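Local coordinates for protein ricin B-like lectin (Macrolepiota procera, PDB 4IZX) that binds lactose through its galactose unit, and probably other beta-galactosides, as a single-domain fungal lectin of the ricin B-like family, built as a beta-trefoil, at residues A[12-15]-A[16-19]; A[99-102]-A[103-106]; A[126-130]-A[131-135]. All blocks are in the same frame, centred on the assembly; numbering follows the deposited sequence.

Contact 1 (A[12-15]-A[16-19]); sequences ITNV and KAGT
Asn14 organises the turn that leads out of strand 9-14 of the beta-trefoil, and its CB, CG and OD1 all meet residues 16-19. Asn14 CB lies 3.6 Å from Thr19 O, the same carbonyl that takes the backbone N-H of Asn14. CG stands anti to the backbone N (chi1 -167°), beside the carbonyl carbon, and this carries the amide forward along the chain, over the start of the loop. There OD1 acts as a local acceptor. Ala17 N donates to Asn14 OD1 over 3.0 Å, in the carbonyl plane and on a lone pair, while Lys16 N adds a weaker bond with a bent approach of 123°. ND2 turns to a different part of the chain and donates to His132 O. Asparagine suits the place because one short amide can accept from loop N-H groups with its oxygen and still donate to a neighbouring loop.

The backbone closes round this side chain. Asn14 N reaches Thr19 O in a nearly straight bond of 2.8 Å, and Asn14 O accepts from Gly18 N at 2.9 Å, so the chain reverses and can enter strand 20-23. Gly18 has a positive phi (85°), a left-handed conformation that glycine adopts readily. Ala17 keeps the inner side small: its CB touches OD1 and also packs on Leu110. Lys16 extends outward, and its NZ bonds to Tyr113 O. Beyond the turn, Thr19 lies about 8 Å, side chain to side chain, from the galactose-binding Asp22. Next to the turn, the beta-branched Thr13 adds a methyl contact: Thr13 CG2 rests 3.6 Å from Gly18 O.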
loop_
_atom_site.group_PDB
_atom_site.type_symbol
_atom_site.label_atom_id
_atom_site.label_comp_id
_atom_site.label_asym_id
_atom_site.label_seq_id
_atom_site.Cartn_x
_atom_site.Cartn_y
_atom_site.Cartn_z
ATOM N N ILE A 12 -7.020 -0.913 -1.461
ATOM C CA ILE A 12 -5.995 -0.193 -2.198
ATOM C C ILE A 12 -5.637 -1.049 -3.418
ATOM O O ILE A 12 -5.073 -2.140 -3.278
ATOM C CB ILE A 12 -4.767 0.116 -1.348
ATOM C CG1 ILE A 12 -5.147 0.845 -0.062
ATOM C CG2 ILE A 12 -3.803 0.932 -2.169
ATOM C CD1 ILE A 12 -4.059 0.987 0.928
ATOM N N THR A 13 -6.035 -0.605 -4.616
ATOM C CA THR A 13 -6.011 -1.418 -5.827
ATOM C C THR A 13 -4.907 -0.907 -6.751
ATOM O O THR A 13 -4.817 0.275 -7.034
ATOM C CB THR A 13 -7.342 -1.372 -6.569
ATOM O OG1 THR A 13 -8.384 -1.759 -5.672
ATOM C CG2 THR A 13 -7.350 -2.323 -7.736
ATOM N N ASN A 14 -4.075 -1.806 -7.277
ATOM C CA ASN A 14 -3.030 -1.400 -8.214
ATOM C C ASN A 14 -3.646 -1.027 -9.550
ATOM O O ASN A 14 -4.410 -1.813 -10.123
ATOM C CB ASN A 14 -2.045 -2.532 -8.393
ATOM C CG ASN A 14 -0.778 -2.082 -9.087
ATOM O OD1 ASN A 14 -0.636 -2.218 -10.305
ATOM N ND2 ASN A 14 0.118 -1.477 -8.302
ATOM N N VAL A 15 -3.280 0.127 -10.087
ATOM C CA VAL A 15 -3.858 0.582 -11.359
ATOM C C VAL A 15 -3.463 -0.324 -12.507
ATOM O O VAL A 15 -4.274 -0.573 -13.407
ATOM C CB VAL A 15 -3.447 2.036 -11.624
ATOM C CG1 VAL A 15 -3.764 2.486 -13.049
ATOM C CG2 VAL A 15 -4.151 2.979 -10.651
ATOM N N LYS A 16 -2.224 -0.815 -12.519
ATOM C CA LYS A 16 -1.774 -1.685 -13.600
ATOM C C LYS A 16 -2.395 -3.063 -13.491
ATOM O O LYS A 16 -2.923 -3.585 -14.474
ATOM C CB LYS A 16 -0.245 -1.764 -13.635
ATOM C CG LYS A 16 0.216 -2.662 -14.773
ATOM C CD LYS A 16 1.605 -2.501 -15.202
ATOM C CE LYS A 16 1.868 -3.292 -16.475
ATOM N NZ LYS A 16 3.325 -3.534 -16.501
ATOM N N ALA A 17 -2.323 -3.688 -12.314
ATOM C CA ALA A 17 -2.646 -5.103 -12.175
ATOM C C ALA A 17 -4.100 -5.389 -11.830
ATOM O O ALA A 17 -4.582 -6.476 -12.133
ATOM C CB ALA A 17 -1.766 -5.727 -11.115
ATOM N N GLY A 18 -4.743 -4.498 -11.071
ATOM C CA GLY A 18 -6.084 -4.757 -10.606
ATOM C C GLY A 18 -6.183 -5.569 -9.332
ATOM O O GLY A 18 -7.294 -5.778 -8.844
ATOM N N THR A 19 -5.080 -6.087 -8.836
ATOM C CA THR A 19 -5.007 -6.744 -7.564
ATOM C C THR A 19 -4.850 -5.699 -6.456
ATOM O O THR A 19 -4.536 -4.550 -6.718
ATOM C CB THR A 19 -3.880 -7.774 -7.574
ATOM O OG1 THR A 19 -2.673 -7.092 -7.911
ATOM C CG2 THR A 19 -4.160 -8.910 -8.581
#

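Contact 2 (A[99-102]-A[103-106]); sequences IFVP and FTNY
Thr104 and Val101 meet chiefly at one carbonyl oxygen. Val101 O accepts the Thr104 hydroxyl, with OG1 at 2.8 Å, and also the Thr104 backbone N at 3.1 Å; both donors come from the same face of the carbonyl plane and are tilted from it. OG1 reaches this spot because it sits between the backbone N and the carbonyl carbon of its own residue (chi1 78°). Thr104 OG1 in turn accepts from Tyr106 N at 3.0 Å, making an ST turn. Threonine serves well here, since one hydroxyl donates backward and accepts forward while its methyl, CG2, lies 3.9 Å from Val101 CG1.

These bonds hold a type II beta turn from Val101 to Thr104, within the loop that joins strands 97-100 and 106-110 of the beta-trefoil. Pro102 fits the second position, where its ring fixes the required phi. Phe103 takes the third with a positive phi (67°), a place more often filled by glycine. Its ring leans back beside the proline, Phe103 CD2 being 3.8 Å from Pro102 CB, and also pairs edge-to-face with the His86 ring.

Nearer the strands, Val101 N donates to Tyr106 O over 3.0 Å. Phe100 packs beside this rung: its CD2 is 3.5 Å from Thr104 O, and the backbone of Asn105 lies at the ring edge. Farther out, the Phe100 ring rests on Thr127, Val101 packs on Leu124, and the Asn105 backbone is hydrogen-bonded to that of Thr127.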
loop_
_atom_site.group_PDB
_atom_site.type_symbol
_atom_site.label_atom_id
_atom_site.label_comp_id
_atom_site.label_asym_id
_atom_site.label_seq_id
_atom_site.Cartn_x
_atom_site.Cartn_y
_atom_site.Cartn_z
ATOM N N ILE A 99 2.170 6.284 -2.673
ATOM C CA ILE A 99 2.352 6.146 -1.237
ATOM C C ILE A 99 3.855 6.088 -0.998
ATOM O O ILE A 99 4.523 5.146 -1.459
ATOM C CB ILE A 99 1.613 4.912 -0.712
ATOM C CG1 ILE A 99 0.094 4.992 -1.025
ATOM C CG2 ILE A 99 1.848 4.747 0.786
ATOM C CD1 ILE A 99 -0.686 3.732 -0.696
ATOM N N PHE A 100 4.381 7.125 -0.384
ATOM C CA PHE A 100 5.829 7.364 -0.228
ATOM C C PHE A 100 6.255 7.168 1.209
ATOM O O PHE A 100 5.616 7.606 2.147
ATOM C CB PHE A 100 6.186 8.801 -0.601
ATOM C CG PHE A 100 6.167 9.112 -2.065
ATOM C CD1 PHE A 100 5.018 9.507 -2.696
ATOM C CD2 PHE A 100 7.344 9.084 -2.783
ATOM C CE1 PHE A 100 5.037 9.851 -4.037
ATOM C CE2 PHE A 100 7.370 9.382 -4.120
ATOM C CZ PHE A 100 6.234 9.807 -4.737
ATOM N N VAL A 101 7.480 6.659 1.393
ATOM C CA VAL A 101 8.159 6.851 2.687
ATOM C C VAL A 101 8.405 8.362 2.811
ATOM O O VAL A 101 8.948 8.989 1.887
ATOM C CB VAL A 101 9.483 6.070 2.796
ATOM C CG1 VAL A 101 10.178 6.339 4.125
ATOM C CG2 VAL A 101 9.239 4.565 2.594
ATOM N N PRO A 102 8.017 8.954 3.949
ATOM C CA PRO A 102 8.085 10.406 4.048
ATOM C C PRO A 102 9.432 10.967 3.747
ATOM O O PRO A 102 10.449 10.440 4.220
ATOM C CB PRO A 102 7.694 10.674 5.497
ATOM C CG PRO A 102 6.724 9.576 5.792
ATOM C CD PRO A 102 7.346 8.377 5.132
ATOM N N PHE A 103 9.431 12.021 2.916
ATOM C CA PHE A 103 10.629 12.808 2.596
ATOM C C PHE A 103 11.661 12.015 1.811
ATOM O O PHE A 103 12.819 12.382 1.733
ATOM C CB PHE A 103 11.225 13.387 3.864
ATOM C CG PHE A 103 10.238 14.203 4.677
ATOM C CD1 PHE A 103 9.691 15.374 4.173
ATOM C CD2 PHE A 103 9.833 13.762 5.899
ATOM C CE1 PHE A 103 8.768 16.106 4.910
ATOM C CE2 PHE A 103 8.958 14.495 6.661
ATOM C CZ PHE A 103 8.404 15.653 6.163
ATOM N N THR A 104 11.203 10.966 1.134
ATOM C CA THR A 104 12.036 10.210 0.221
ATOM C C THR A 104 11.344 10.160 -1.133
ATOM O O THR A 104 10.142 10.468 -1.264
ATOM C CB THR A 104 12.260 8.758 0.675
ATOM O OG1 THR A 104 11.117 7.950 0.379
ATOM C CG2 THR A 104 12.599 8.686 2.174
ATOM N N ASN A 105 12.080 9.634 -2.115
ATOM C CA ASN A 105 11.535 9.364 -3.427
ATOM C C ASN A 105 11.145 7.894 -3.598
ATOM O O ASN A 105 10.929 7.456 -4.727
ATOM C CB ASN A 105 12.575 9.728 -4.488
ATOM C CG ASN A 105 12.767 11.213 -4.617
ATOM O OD1 ASN A 105 11.801 11.969 -4.763
ATOM N ND2 ASN A 105 14.016 11.639 -4.631
ATOM N N TYR A 106 11.035 7.139 -2.502
ATOM C CA TYR A 106 10.621 5.737 -2.563
ATOM C C TYR A 106 9.153 5.600 -2.328
ATOM O O TYR A 106 8.596 6.069 -1.328
ATOM C CB TYR A 106 11.373 4.926 -1.501
ATOM C CG TYR A 106 12.862 4.844 -1.747
ATOM C CD1 TYR A 106 13.360 4.100 -2.803
ATOM C CD2 TYR A 106 13.726 5.483 -0.908
ATOM C CE1 TYR A 106 14.701 4.071 -3.080
ATOM C CE2 TYR A 106 15.079 5.418 -1.130
ATOM C CZ TYR A 106 15.545 4.733 -2.232
ATOM O OH TYR A 106 16.897 4.667 -2.433
#

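Contact 3 (A[126-130]-A[131-135]); sequences WTWEG and LHQTW
Gln133 reaches back from a short 3-10 segment to Trp126 and Trp128, and it opens the Gln-Xaa-Trp sequence (Gln133, Thr134, Trp135) that marks ricin B-type beta-trefoil lectins. The buried half of the contact is built on its amide. Gln133 NE2 donates to Trp126 O over 3.1 Å; the acceptor lies in the plane of the amide, although the donor stands above the plane of the carbonyl. Gln133 OE1 takes the backbone N-H of Trp128, with Trp128 N at 3.0 Å. A glutamine answers both a carbonyl and an N-H of the same extended backbone, and its chain is straight enough beyond CG to bridge the gap. Asp109 also accepts from NE2, while Arg98 and Asn107 donate to OE1, so this buried amide is gripped from several directions and its rotation is fixed.

Gly130 stands just before the 3-10 segment 131-133, its O accepting from Gln133 N at 3.0 Å. His132 CG sits between its own backbone N and carbonyl carbon (chi1 58°), which brings the imidazole back against Gly130 and Trp128. With no side chain at Gly130, the ring can lie close, His132 CE1 only 3.7 Å from Gly130 CA. The turn ends at Thr134, whose OG1 and N both donate to Leu131 O.

Towards the exposed side the contact is looser. The Trp128 indole crosses the Gln133 amide steeply, the planes 68° apart and Trp128 CD1 3.4 Å from Gln133 NE2. At the other end of the indole, Trp128 CZ2 touches His132 CE1 at 3.6 Å, in an oblique meeting of rings. A water joins the two rings at their edges: Trp128 NE1 donates to it over 2.9 Å, and His132 NE2 lies 2.8 Å from the same oxygen.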
loop_
_atom_site.group_PDB
_atom_site.type_symbol
_atom_site.label_atom_id
_atom_site.label_comp_id
_atom_site.label_asym_id
_atom_site.label_seq_id
_atom_site.Cartn_x
_atom_site.Cartn_y
_atom_site.Cartn_z
ATOM N N TRP A 126 12.223 3.529 -6.309
ATOM C CA TRP A 126 12.320 4.894 -6.749
ATOM C C TRP A 126 11.136 5.279 -7.632
ATOM O O TRP A 126 10.736 4.510 -8.494
ATOM C CB TRP A 126 13.620 5.033 -7.595
ATOM C CG TRP A 126 14.030 6.407 -7.895
ATOM C CD1 TRP A 126 13.787 7.137 -9.013
ATOM C CD2 TRP A 126 14.896 7.159 -7.092
ATOM N NE1 TRP A 126 14.436 8.358 -8.923
ATOM C CE2 TRP A 126 15.079 8.404 -7.710
ATOM C CE3 TRP A 126 15.496 6.912 -5.869
ATOM C CZ2 TRP A 126 15.919 9.371 -7.177
ATOM C CZ3 TRP A 126 16.270 7.889 -5.311
ATOM C CH2 TRP A 126 16.466 9.108 -5.953
ATOM N N THR A 127 10.617 6.468 -7.437
ATOM C CA THR A 127 9.427 6.878 -8.115
ATOM C C THR A 127 9.666 7.169 -9.610
ATOM O O THR A 127 10.615 7.866 -9.976
ATOM C CB THR A 127 8.784 8.075 -7.410
ATOM O OG1 THR A 127 7.453 8.263 -7.863
ATOM C CG2 THR A 127 9.535 9.366 -7.578
ATOM N N TRP A 128 8.774 6.648 -10.448
ATOM C CA TRP A 128 8.780 6.952 -11.878
ATOM C C TRP A 128 7.403 6.646 -12.409
ATOM O O TRP A 128 6.500 6.213 -11.669
ATOM C CB TRP A 128 9.880 6.205 -12.628
ATOM C CG TRP A 128 9.733 4.708 -12.679
ATOM C CD1 TRP A 128 9.886 3.845 -11.663
ATOM C CD2 TRP A 128 9.418 3.932 -13.828
ATOM N NE1 TRP A 128 9.693 2.563 -12.099
ATOM C CE2 TRP A 128 9.391 2.595 -13.428
ATOM C CE3 TRP A 128 9.133 4.244 -15.179
ATOM C CZ2 TRP A 128 9.095 1.561 -14.316
ATOM C CZ3 TRP A 128 8.827 3.205 -16.040
ATOM C CH2 TRP A 128 8.827 1.885 -15.611
ATOM N N GLU A 129 7.178 6.855 -13.705
ATOM C CA GLU A 129 5.842 6.843 -14.238
ATOM C C GLU A 129 5.169 5.472 -14.288
ATOM O O GLU A 129 3.980 5.412 -14.510
ATOM C CB GLU A 129 5.822 7.509 -15.622
ATOM C CG GLU A 129 6.552 6.833 -16.699
ATOM C CD GLU A 129 6.919 7.808 -17.814
ATOM O OE1 GLU A 129 6.460 7.520 -18.951
ATOM O OE2 GLU A 129 7.709 8.820 -17.586
ATOM N N GLY A 130 5.928 4.393 -14.087
ATOM C CA GLY A 130 5.394 3.033 -14.151
ATOM C C GLY A 130 4.068 2.920 -13.402
ATOM O O GLY A 130 3.971 3.230 -12.238
ATOM N N LEU A 131 3.060 2.413 -14.080
ATOM C CA LEU A 131 1.704 2.428 -13.565
ATOM C C LEU A 131 1.515 1.486 -12.396
ATOM O O LEU A 131 0.566 1.648 -11.620
ATOM C CB LEU A 131 0.725 2.075 -14.662
ATOM C CG LEU A 131 0.693 3.075 -15.787
ATOM C CD1 LEU A 131 -0.252 2.555 -16.820
ATOM C CD2 LEU A 131 0.259 4.436 -15.285
ATOM N N HIS A 132 2.404 0.506 -12.261
ATOM C CA HIS A 132 2.407 -0.393 -11.124
ATOM C C HIS A 132 2.804 0.270 -9.825
ATOM O O HIS A 132 2.743 -0.384 -8.789
ATOM C CB HIS A 132 3.303 -1.582 -11.445
ATOM C CG HIS A 132 4.697 -1.187 -11.764
ATOM N ND1 HIS A 132 5.047 -0.635 -12.964
ATOM C CD2 HIS A 132 5.819 -1.250 -11.019
ATOM C CE1 HIS A 132 6.339 -0.380 -12.941
ATOM N NE2 HIS A 132 6.827 -0.713 -11.762
ATOM N N GLN A 133 3.177 1.556 -9.891
ATOM C CA GLN A 133 3.409 2.377 -8.704
ATOM C C GLN A 133 2.240 3.262 -8.323
ATOM O O GLN A 133 2.374 4.122 -7.449
ATOM C CB GLN A 133 4.648 3.253 -8.894
ATOM C CG GLN A 133 5.899 2.481 -9.247
ATOM C CD GLN A 133 7.130 3.331 -9.087
ATOM O OE1 GLN A 133 7.089 4.571 -9.114
ATOM N NE2 GLN A 133 8.257 2.677 -8.865
ATOM N N THR A 134 1.090 3.094 -8.984
ATOM C CA THR A 134 -0.062 3.938 -8.734
ATOM C C THR A 134 -1.250 3.073 -8.305
ATOM O O THR A 134 -1.383 1.909 -8.733
ATOM C CB THR A 134 -0.416 4.791 -9.960
ATOM O OG1 THR A 134 -0.898 3.994 -11.053
ATOM C CG2 THR A 134 0.764 5.622 -10.428
ATOM N N TRP A 135 -2.095 3.661 -7.466
ATOM C CA TRP A 135 -3.059 2.892 -6.688
ATOM C C TRP A 135 -4.332 3.699 -6.552
ATOM O O TRP A 135 -4.296 4.895 -6.288
ATOM C CB TRP A 135 -2.512 2.609 -5.270
ATOM C CG TRP A 135 -1.124 2.000 -5.230
ATOM C CD1 TRP A 135 0.041 2.667 -5.291
ATOM C CD2 TRP A 135 -0.803 0.623 -5.184
ATOM N NE1 TRP A 135 1.087 1.787 -5.277
ATOM C CE2 TRP A 135 0.590 0.526 -5.185
ATOM C CE3 TRP A 135 -1.559 -0.551 -5.068
ATOM C CZ2 TRP A 135 1.251 -0.696 -5.070
ATOM C CZ3 TRP A 135 -0.893 -1.766 -4.988
ATOM C CH2 TRP A 135 0.487 -1.823 -4.961
HETATM O O HOH W 1 9.482 -0.102 -10.954
#

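Contact 3 lies next to both of the others, with its centre 11 Å from that of contact 1 and 12 Å from that of contact 2, whose own centres are 19 Å apart. Besides the asparagine amide, contact 1 is joined to it by Val15 N and Thr134 O, 2.9 Å apart and probably hydrogen-bonded, and by packing of Asn14 ND2 on Trp135 CH2 at 3.4 Å. Towards contact 2, Tyr106 CD1 packs 3.7 Å from Trp126 N. The galactose site is nearest to contact 1: about 10 Å separates the Thr19 side chain from the bound galactose, whereas contacts 2 and 3 lie away from it.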